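Long-range contacts in outer membrane protein TP0453 (Treponema pallidum, PDB 3K8I), which alters membrane permeability at acidic pH and might be involved in ligand transport, with a hydrophobic cavity inside a U-shaped beta-half-barrel: residues A4-V9 and P115-V120; A56-F61 and R69-G74; Q160-Y165 and L191-R196. All blocks are in the same frame, centred on the assembly; numbering follows the deposited sequence. Where two conformers were deposited one is given.

Contact 1 (A4-V9 and P115-V120)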
loop_
_atom_site.group_PDB
_atom_site.type_symbol
_atom_site.label_atom_id
_atom_site.label_comp_id
_atom_site.label_asym_id
_atom_site.label_seq_id
_atom_site.Cartn_x
_atom_site.Cartn_y
_atom_site.Cartn_z
ATOM N N ALA A 4 -25.886 16.044 40.572
ATOM C CA ALA A 4 -26.384 17.025 39.600
ATOM C C ALA A 4 -25.391 17.234 38.458
ATOM O O ALA A 4 -25.788 17.483 37.319
ATOM C CB ALA A 4 -26.686 18.351 40.290
ATOM N N TRP A 5 -24.103 17.135 38.781
ATOM C CA TRP A 5 -23.029 17.175 37.791
ATOM C C TRP A 5 -23.085 15.956 36.871
ATOM O O TRP A 5 -22.746 16.040 35.688
ATOM C CB TRP A 5 -21.665 17.236 38.484
ATOM C CG TRP A 5 -21.393 16.069 39.399
ATOM C CD1 TRP A 5 -21.739 15.959 40.718
ATOM C CD2 TRP A 5 -20.720 14.850 39.061
ATOM N NE1 TRP A 5 -21.324 14.749 41.221
ATOM C CE2 TRP A 5 -20.695 14.048 40.226
ATOM C CE3 TRP A 5 -20.137 14.356 37.887
ATOM C CZ2 TRP A 5 -20.107 12.782 40.250
ATOM C CZ3 TRP A 5 -19.554 13.098 37.912
ATOM C CH2 TRP A 5 -19.542 12.326 39.086
ATOM N N LYS A 6 -23.527 14.832 37.431
ATOM C CA LYS A 6 -23.565 13.559 36.726
ATOM C C LYS A 6 -24.688 13.508 35.685
ATOM O O LYS A 6 -24.745 12.581 34.873
ATOM C CB LYS A 6 -23.718 12.418 37.734
ATOM C CG LYS A 6 -22.753 11.270 37.511
ATOM C CD LYS A 6 -23.380 9.934 37.870
ATOM C CE LYS A 6 -24.264 9.414 36.733
ATOM N NZ LYS A 6 -24.903 8.110 37.068
ATOM N N ALA A 7 -25.570 14.510 35.719
ATOM C CA ALA A 7 -26.680 14.621 34.769
ATOM C C ALA A 7 -26.184 14.840 33.338
ATOM O O ALA A 7 -26.718 14.254 32.392
ATOM C CB ALA A 7 -27.645 15.733 35.186
ATOM N N SER A 8 -25.161 15.678 33.191
ATOM C CA SER A 8 -24.617 16.011 31.882
ATOM C C SER A 8 -23.093 16.121 31.915
ATOM O O SER A 8 -22.537 17.220 31.932
ATOM C CB SER A 8 -25.244 17.313 31.363
ATOM O OG SER A 8 -26.642 17.169 31.181
ATOM N N VAL A 9 -22.411 14.978 31.948
ATOM C CA VAL A 9 -20.958 14.992 31.860
ATOM C C VAL A 9 -20.543 15.005 30.388
ATOM O O VAL A 9 -21.002 14.197 29.580
ATOM C CB VAL A 9 -20.286 13.851 32.670
ATOM C CG1 VAL A 9 -18.769 13.887 32.510
ATOM C CG2 VAL A 9 -20.641 13.972 34.152
ATOM N N PRO A 115 -19.379 5.544 39.264
ATOM C CA PRO A 115 -19.117 4.189 38.766
ATOM C C PRO A 115 -19.082 4.042 37.242
ATOM O O PRO A 115 -18.506 3.076 36.745
ATOM C CB PRO A 115 -20.255 3.366 39.382
ATOM C CG PRO A 115 -20.710 4.192 40.582
ATOM C CD PRO A 115 -20.601 5.591 40.084
ATOM N N HIS A 116 -19.666 4.988 36.505
ATOM C CA HIS A 116 -19.672 4.895 35.032
ATOM C C HIS A 116 -18.488 5.564 34.313
ATOM O O HIS A 116 -18.375 5.479 33.084
ATOM C CB HIS A 116 -21.003 5.368 34.447
ATOM C CG HIS A 116 -22.197 4.695 35.052
ATOM N ND1 HIS A 116 -22.179 3.383 35.476
ATOM C CD2 HIS A 116 -23.448 5.150 35.302
ATOM C CE1 HIS A 116 -23.361 3.063 35.973
ATOM N NE2 HIS A 116 -24.151 4.117 35.876
ATOM N N PHE A 117 -17.595 6.203 35.064
ATOM C CA PHE A 117 -16.398 6.780 34.446
ATOM C C PHE A 117 -15.127 6.831 35.257
ATOM O O PHE A 117 -15.133 6.913 36.486
ATOM C CB PHE A 117 -16.641 8.159 33.808
ATOM C CG PHE A 117 -17.757 8.932 34.414
ATOM C CD1 PHE A 117 -18.988 9.013 33.763
ATOM C CD2 PHE A 117 -17.582 9.598 35.614
ATOM C CE1 PHE A 117 -20.033 9.737 34.318
ATOM C CE2 PHE A 117 -18.612 10.326 36.174
ATOM C CZ PHE A 117 -19.840 10.398 35.533
ATOM N N SER A 118 -14.046 6.807 34.492
ATOM C CA SER A 118 -12.684 6.870 34.989
ATOM C C SER A 118 -11.974 8.076 34.367
ATOM O O SER A 118 -12.251 8.430 33.218
ATOM C CB SER A 118 -11.949 5.598 34.578
ATOM O OG SER A 118 -12.020 5.421 33.173
ATOM N N CYS A 119 -11.064 8.687 35.125
ATOM C CA CYS A 119 -10.222 9.772 34.660
ATOM C C CYS A 119 -8.801 9.327 34.915
ATOM O O CYS A 119 -8.465 8.908 36.021
ATOM C CB CYS A 119 -10.513 11.060 35.421
ATOM S SG CYS A 119 -12.152 11.723 35.074
ATOM N N VAL A 120 -7.983 9.379 33.877
ATOM C CA VAL A 120 -6.620 8.876 33.946
ATOM C C VAL A 120 -5.740 10.006 33.441
ATOM O O VAL A 120 -6.041 10.611 32.407
ATOM C CB VAL A 120 -6.444 7.633 33.042
ATOM C CG1 VAL A 120 -4.967 7.248 32.901
ATOM C CG2 VAL A 120 -7.266 6.446 33.569
HETATM O O HOH W 1 -21.860 7.004 37.256
#

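Contact 2 (A56-F61 and R69-G74)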
loop_
_atom_site.group_PDB
_atom_site.type_symbol
_atom_site.label_atom_id
_atom_site.label_comp_id
_atom_site.label_asym_id
_atom_site.label_seq_id
_atom_site.Cartn_x
_atom_site.Cartn_y
_atom_site.Cartn_z
ATOM N N ALA A 56 -16.085 3.632 25.678
ATOM C CA ALA A 56 -15.266 4.535 24.871
ATOM C C ALA A 56 -14.235 5.305 25.681
ATOM O O ALA A 56 -14.486 5.707 26.822
ATOM C CB ALA A 56 -16.153 5.513 24.086
ATOM N N VAL A 57 -13.076 5.519 25.070
ATOM C CA VAL A 57 -12.033 6.368 25.640
ATOM C C VAL A 57 -11.941 7.711 24.897
ATOM O O VAL A 57 -11.940 7.749 23.666
ATOM C CB VAL A 57 -10.642 5.652 25.631
ATOM C CG1 VAL A 57 -9.556 6.575 26.166
ATOM C CG2 VAL A 57 -10.691 4.355 26.475
ATOM N N TYR A 58 -11.880 8.801 25.655
ATOM C CA TYR A 58 -11.594 10.124 25.102
ATOM C C TYR A 58 -10.237 10.553 25.628
ATOM O O TYR A 58 -9.972 10.474 26.832
ATOM C CB TYR A 58 -12.668 11.139 25.502
ATOM C CG TYR A 58 -14.079 10.663 25.235
ATOM C CD1 TYR A 58 -14.826 11.180 24.170
ATOM C CD2 TYR A 58 -14.662 9.676 26.044
ATOM C CE1 TYR A 58 -16.135 10.732 23.928
ATOM C CE2 TYR A 58 -15.956 9.215 25.810
ATOM C CZ TYR A 58 -16.692 9.744 24.759
ATOM O OH TYR A 58 -17.972 9.266 24.544
ATOM N N GLY A 59 -9.370 10.985 24.726
ATOM C CA GLY A 59 -8.010 11.309 25.096
ATOM C C GLY A 59 -7.541 12.647 24.584
ATOM O O GLY A 59 -8.043 13.173 23.585
ATOM N N ALA A 60 -6.549 13.193 25.265
ATOM C CA ALA A 60 -5.924 14.432 24.825
ATOM C C ALA A 60 -4.471 14.406 25.222
ATOM O O ALA A 60 -4.141 14.044 26.346
ATOM C CB ALA A 60 -6.606 15.616 25.431
ATOM N N PHE A 61 -3.597 14.750 24.286
ATOM C CA PHE A 61 -2.174 14.872 24.584
ATOM C C PHE A 61 -1.778 16.345 24.602
ATOM O O PHE A 61 -2.123 17.101 23.686
ATOM C CB PHE A 61 -1.333 14.105 23.562
ATOM C CG PHE A 61 0.152 14.376 23.673
ATOM C CD1 PHE A 61 0.858 14.015 24.825
ATOM C CD2 PHE A 61 0.842 14.994 22.633
ATOM C CE1 PHE A 61 2.223 14.262 24.940
ATOM C CE2 PHE A 61 2.213 15.244 22.739
ATOM C CZ PHE A 61 2.901 14.877 23.894
ATOM N N ARG A 69 -4.297 12.910 29.018
ATOM C CA ARG A 69 -5.454 12.839 29.923
ATOM C C ARG A 69 -6.507 11.982 29.238
ATOM O O ARG A 69 -6.859 12.240 28.092
ATOM C CB ARG A 69 -5.995 14.237 30.279
ATOM C CG ARG A 69 -4.927 15.215 30.840
ATOM C CD ARG A 69 -5.527 16.519 31.372
ATOM N NE ARG A 69 -4.519 17.575 31.487
ATOM C CZ ARG A 69 -4.711 18.854 31.153
ATOM N NH1 ARG A 69 -3.731 19.732 31.298
ATOM N NH2 ARG A 69 -5.880 19.267 30.675
ATOM N N LEU A 70 -6.986 10.944 29.929
ATOM C CA LEU A 70 -8.025 10.052 29.387
ATOM C C LEU A 70 -9.301 10.102 30.222
ATOM O O LEU A 70 -9.255 10.130 31.441
ATOM C CB LEU A 70 -7.537 8.610 29.369
ATOM C CG LEU A 70 -6.594 8.039 28.302
ATOM C CD1 LEU A 70 -5.704 9.061 27.630
ATOM C CD2 LEU A 70 -5.769 6.875 28.906
ATOM N N PHE A 71 -10.440 10.093 29.548
ATOM C CA PHE A 71 -11.707 9.910 30.207
ATOM C C PHE A 71 -12.288 8.621 29.647
ATOM O O PHE A 71 -12.541 8.534 28.456
ATOM C CB PHE A 71 -12.618 11.100 29.928
ATOM C CG PHE A 71 -13.984 10.975 30.526
ATOM C CD1 PHE A 71 -14.326 11.731 31.641
ATOM C CD2 PHE A 71 -14.923 10.084 29.995
ATOM C CE1 PHE A 71 -15.609 11.628 32.219
ATOM C CE2 PHE A 71 -16.195 9.981 30.546
ATOM C CZ PHE A 71 -16.540 10.752 31.664
ATOM N N GLY A 72 -12.457 7.620 30.509
ATOM C CA GLY A 72 -13.040 6.348 30.128
ATOM C C GLY A 72 -14.506 6.292 30.513
ATOM O O GLY A 72 -14.854 6.438 31.679
ATOM N N SER A 73 -15.374 6.114 29.531
ATOM C CA SER A 73 -16.773 5.883 29.837
ATOM C C SER A 73 -17.002 4.374 29.880
ATOM O O SER A 73 -16.610 3.652 28.962
ATOM C CB SER A 73 -17.663 6.520 28.786
ATOM O OG SER A 73 -18.993 6.101 28.975
ATOM N N GLY A 74 -17.606 3.896 30.957
ATOM C CA GLY A 74 -17.807 2.462 31.107
ATOM C C GLY A 74 -18.526 2.069 32.365
ATOM O O GLY A 74 -19.501 2.727 32.760
#

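Contact 3 (Q160-Y165 and L191-R196)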
loop_
_atom_site.group_PDB
_atom_site.type_symbol
_atom_site.label_atom_id
_atom_site.label_comp_id
_atom_site.label_asym_id
_atom_site.label_seq_id
_atom_site.Cartn_x
_atom_site.Cartn_y
_atom_site.Cartn_z
ATOM N N GLN A 160 -18.532 3.297 15.800
ATOM C CA GLN A 160 -17.410 2.363 15.993
ATOM C C GLN A 160 -16.145 2.931 15.336
ATOM O O GLN A 160 -15.123 2.259 15.209
ATOM C CB GLN A 160 -17.750 0.940 15.494
ATOM C CG GLN A 160 -19.132 0.442 15.966
ATOM C CD GLN A 160 -19.278 -1.076 15.992
ATOM O OE1 GLN A 160 -19.608 -1.656 17.033
ATOM N NE2 GLN A 160 -19.042 -1.724 14.854
ATOM N N THR A 161 -16.221 4.200 14.956
ATOM C CA THR A 161 -15.110 4.882 14.315
ATOM C C THR A 161 -14.137 5.506 15.327
ATOM O O THR A 161 -14.540 6.262 16.216
ATOM C CB THR A 161 -15.629 5.923 13.314
ATOM O OG1 THR A 161 -16.445 5.260 12.337
ATOM C CG2 THR A 161 -14.481 6.659 12.619
ATOM N N VAL A 162 -12.863 5.146 15.181
ATOM C CA VAL A 162 -11.751 5.771 15.882
ATOM C C VAL A 162 -11.469 7.124 15.233
ATOM O O VAL A 162 -11.325 7.219 14.006
ATOM C CB VAL A 162 -10.474 4.902 15.767
ATOM C CG1 VAL A 162 -9.275 5.574 16.469
ATOM C CG2 VAL A 162 -10.717 3.519 16.324
ATOM N N ALA A 163 -11.386 8.171 16.041
ATOM C CA ALA A 163 -11.177 9.517 15.502
ATOM C C ALA A 163 -9.968 10.157 16.157
ATOM O O ALA A 163 -9.784 10.070 17.376
ATOM C CB ALA A 163 -12.461 10.393 15.675
ATOM N N LEU A 164 -9.142 10.795 15.346
ATOM C CA LEU A 164 -7.931 11.439 15.825
ATOM C C LEU A 164 -7.856 12.831 15.229
ATOM O O LEU A 164 -8.066 13.008 14.036
ATOM C CB LEU A 164 -6.696 10.604 15.444
ATOM C CG LEU A 164 -5.336 10.903 16.077
ATOM C CD1 LEU A 164 -5.256 10.419 17.520
ATOM C CD2 LEU A 164 -4.232 10.253 15.239
ATOM N N TYR A 165 -7.594 13.826 16.069
ATOM C CA TYR A 165 -7.466 15.202 15.606
ATOM C C TYR A 165 -6.162 15.811 16.086
ATOM O O TYR A 165 -5.911 15.911 17.286
ATOM C CB TYR A 165 -8.654 16.030 16.091
ATOM C CG TYR A 165 -8.497 17.522 15.934
ATOM C CD1 TYR A 165 -8.231 18.093 14.697
ATOM C CD2 TYR A 165 -8.643 18.363 17.027
ATOM C CE1 TYR A 165 -8.108 19.464 14.559
ATOM C CE2 TYR A 165 -8.526 19.731 16.900
ATOM C CZ TYR A 165 -8.256 20.277 15.669
ATOM O OH TYR A 165 -8.133 21.644 15.558
ATOM N N LEU A 191 -7.937 12.243 11.209
ATOM C CA LEU A 191 -7.898 10.848 10.788
ATOM C C LEU A 191 -9.035 10.029 11.418
ATOM O O LEU A 191 -9.227 10.033 12.647
ATOM C CB LEU A 191 -6.529 10.227 11.100
ATOM C CG LEU A 191 -6.310 8.744 10.770
ATOM C CD1 LEU A 191 -6.203 8.503 9.264
ATOM C CD2 LEU A 191 -5.066 8.217 11.484
ATOM N N TYR A 192 -9.779 9.331 10.562
ATOM C CA TYR A 192 -10.911 8.501 10.969
ATOM C C TYR A 192 -10.698 7.070 10.534
ATOM O O TYR A 192 -10.269 6.821 9.410
ATOM C CB TYR A 192 -12.220 9.076 10.411
ATOM C CG TYR A 192 -12.377 10.516 10.813
ATOM C CD1 TYR A 192 -12.905 10.853 12.067
ATOM C CD2 TYR A 192 -11.933 11.547 9.980
ATOM C CE1 TYR A 192 -13.016 12.179 12.464
ATOM C CE2 TYR A 192 -12.043 12.875 10.370
ATOM C CZ TYR A 192 -12.588 13.184 11.612
ATOM O OH TYR A 192 -12.697 14.499 12.010
ATOM N N LEU A 193 -10.985 6.131 11.427
ATOM C CA LEU A 193 -10.708 4.715 11.177
ATOM C C LEU A 193 -11.899 3.826 11.551
ATOM O O LEU A 193 -12.376 3.869 12.685
ATOM C CB LEU A 193 -9.458 4.280 11.954
ATOM C CG LEU A 193 -8.144 5.059 11.765
ATOM C CD1 LEU A 193 -7.297 4.997 13.016
ATOM C CD2 LEU A 193 -7.353 4.545 10.576
ATOM N N THR A 194 -12.372 3.031 10.590
ATOM C CA THR A 194 -13.523 2.143 10.787
ATOM C C THR A 194 -13.244 0.735 10.242
ATOM O O THR A 194 -12.742 0.582 9.127
ATOM C CB THR A 194 -14.796 2.710 10.116
ATOM O OG1 THR A 194 -14.925 4.106 10.420
ATOM C CG2 THR A 194 -16.051 1.967 10.596
ATOM N N ALA A 195 -13.592 -0.283 11.030
ATOM C CA ALA A 195 -13.286 -1.674 10.694
ATOM C C ALA A 195 -14.255 -2.322 9.701
ATOM O O ALA A 195 -15.465 -2.055 9.718
ATOM C CB ALA A 195 -13.185 -2.517 11.958
ATOM N N ARG A 196 -13.691 -3.172 8.845
ATOM C CA ARG A 196 -14.437 -4.037 7.926
ATOM C C ARG A 196 -13.668 -5.361 7.815
ATOM O O ARG A 196 -12.450 -5.349 7.618
ATOM C CB ARG A 196 -14.579 -3.370 6.552
ATOM C CG ARG A 196 -15.306 -4.207 5.505
ATOM C CD ARG A 196 -14.979 -3.736 4.097
ATOM N NE ARG A 196 -15.787 -2.588 3.693
ATOM C CZ ARG A 196 -15.640 -1.923 2.549
ATOM N NH1 ARG A 196 -14.701 -2.277 1.679
ATOM N NH2 ARG A 196 -16.429 -0.891 2.277
HETATM O O HOH W 2 -15.197 -0.501 13.780
#

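Contact 1 (A4-V9 and P115-V120)
F117, at the start of its strand, points its ring at segment A4-V9 and meets three side chains there: W5, K6 and V9. W5 comes rim to rim, its CZ3 lying 3.4 Å from F117 CE2 near the planes of both rings. The planes are inclined at 62°, and neither ring lies over the face of the other. K6 CB lies over the centre of one indole face of W5. K6 then uses two parts of its chain, which is bent at chi2 and at chi3 (81°). Its CG meets the ring edge at F117 CZ, 3.6 Å away, while its amine runs on to H116, where NZ lies 3.7 Å from CD2. A water accepts from H116 N at 3.1 Å and, weakly, from K6 NZ, so a water joins the two segments where no direct hydrogen bond does. V9 CG2 reaches F117 CZ obliquely at 3.9 Å. The contact lies at the surface, where the loop before helix 11-15 lies against the start of strand 117-123; W5 also touches L137, and F117 meets the ring of F71 on the adjacent strand 67-74.

Contact 2 (A56-F61 and R69-G74)
Strands A56-F61 and R69-G74 run antiparallel, their axes 4.7 Å apart at closest and their directions 168° apart. Three hydrogen-bonded pairs, A56 with S73, Y58 with F71 and A60 with R69, alternate with two non-hydrogen-bonded pairs, V57 with G72 and G59 with L70. Y58 and F71 are joined tightly: F71 N gives to Y58 O at 2.8 Å, and Y58 N returns a bond to F71 O at 2.9 Å. At the A56-S73 pair the bond from A56 N to S73 O is weak, at 3.3 Å. The segments belong to the two arms of the beta hairpin 54-62 and 67-74, flanked by strands 21-26 and 117-123, probably as part of the half-barrel. Y58 and F71 project from the same face and lie side by side, Y58 CD2 coming 4.0 Å from F71 CD2. The two torsions differ: Y58 has CG beside its backbone N (chi1 -50°), which brings the edge of its ring against the carbonyl of F71, with CD2 3.4 Å from F71 O. F71 has CG opposite its N (chi1 178°), and its ring touches P11 and V14 of helix 11-15. On this face E156 takes hydrogen bonds at its two carboxylate oxygens, from Y58 OH and S73 OG, while the end of R69 leads away to a salt bridge with E67. On the face of V57 and L70, two of the four paired positions are glycines: V57 CG1 packs on L70 CG at 3.9 Å, and L70 CD1 meets the backbone at G59 CA.

Contact 3 (Q160-Y165 and L191-R196)
The hydroxyls of T161 and T194 meet at 2.7 Å between their OG1 atoms in a hydrogen bond that could run in either direction. Both threonines hold OG1 beside the backbone N (chi1 -59° in T161, -45° in T194), and the two side chains slant across each other, with T161 CG2 also 3.4 Å from T194 OG1. Along the strands V162 and L193 exchange two backbone bonds, as do L164 and L191, and A163 faces Y192 in the non-hydrogen-bonded pair between them. Beyond the threonines, a water bridges the two backbones, giving to Q160 O and accepting from A195 N at 3.2 Å; N30 ND2 also bonds to Q160 O. V162 and L193 share a face, touching through CG1 of V162 and CD1 of L193 at 4.0 Å; L164 and L191 continue the same apolar row more loosely. On the opposite face A163 CB lies 3.7 Å from both CD1 and CE1 of Y192, meeting that ring obliquely. The hydroxyl of Y192 is hydrogen-bonded to E190, and F149 of helix 147-153 packs on A163. The two strands pair antiparallel between strands 21-26 and 199-207, with aliphatic side chains aligned along one face, consistent with a place in the wall of the U-shaped half-barrel.

Contact 2 is the buried one, close to the centre of the chain; contact 3 is partly buried, and contact 1 lies at the surface. Contacts 2 and 3 are antiparallel pairs built on paired backbone bonds, and strand 21-26 lies between them, bonding to A56-F61 and to Q160-Y165. In contact 1 a loop meets a strand through ring edges, aliphatic carbons, an amine beside an imidazole and a bridging water. Its strand nevertheless joins contact 2, through backbone bonds of V120 with L70 and H116 with G74. Polar side-chain ends differ too: E156 gathers two in contact 2, whereas threonine hydroxyls bond each other in contact 3, whose nearest atoms lie about 7 Å from contact 2.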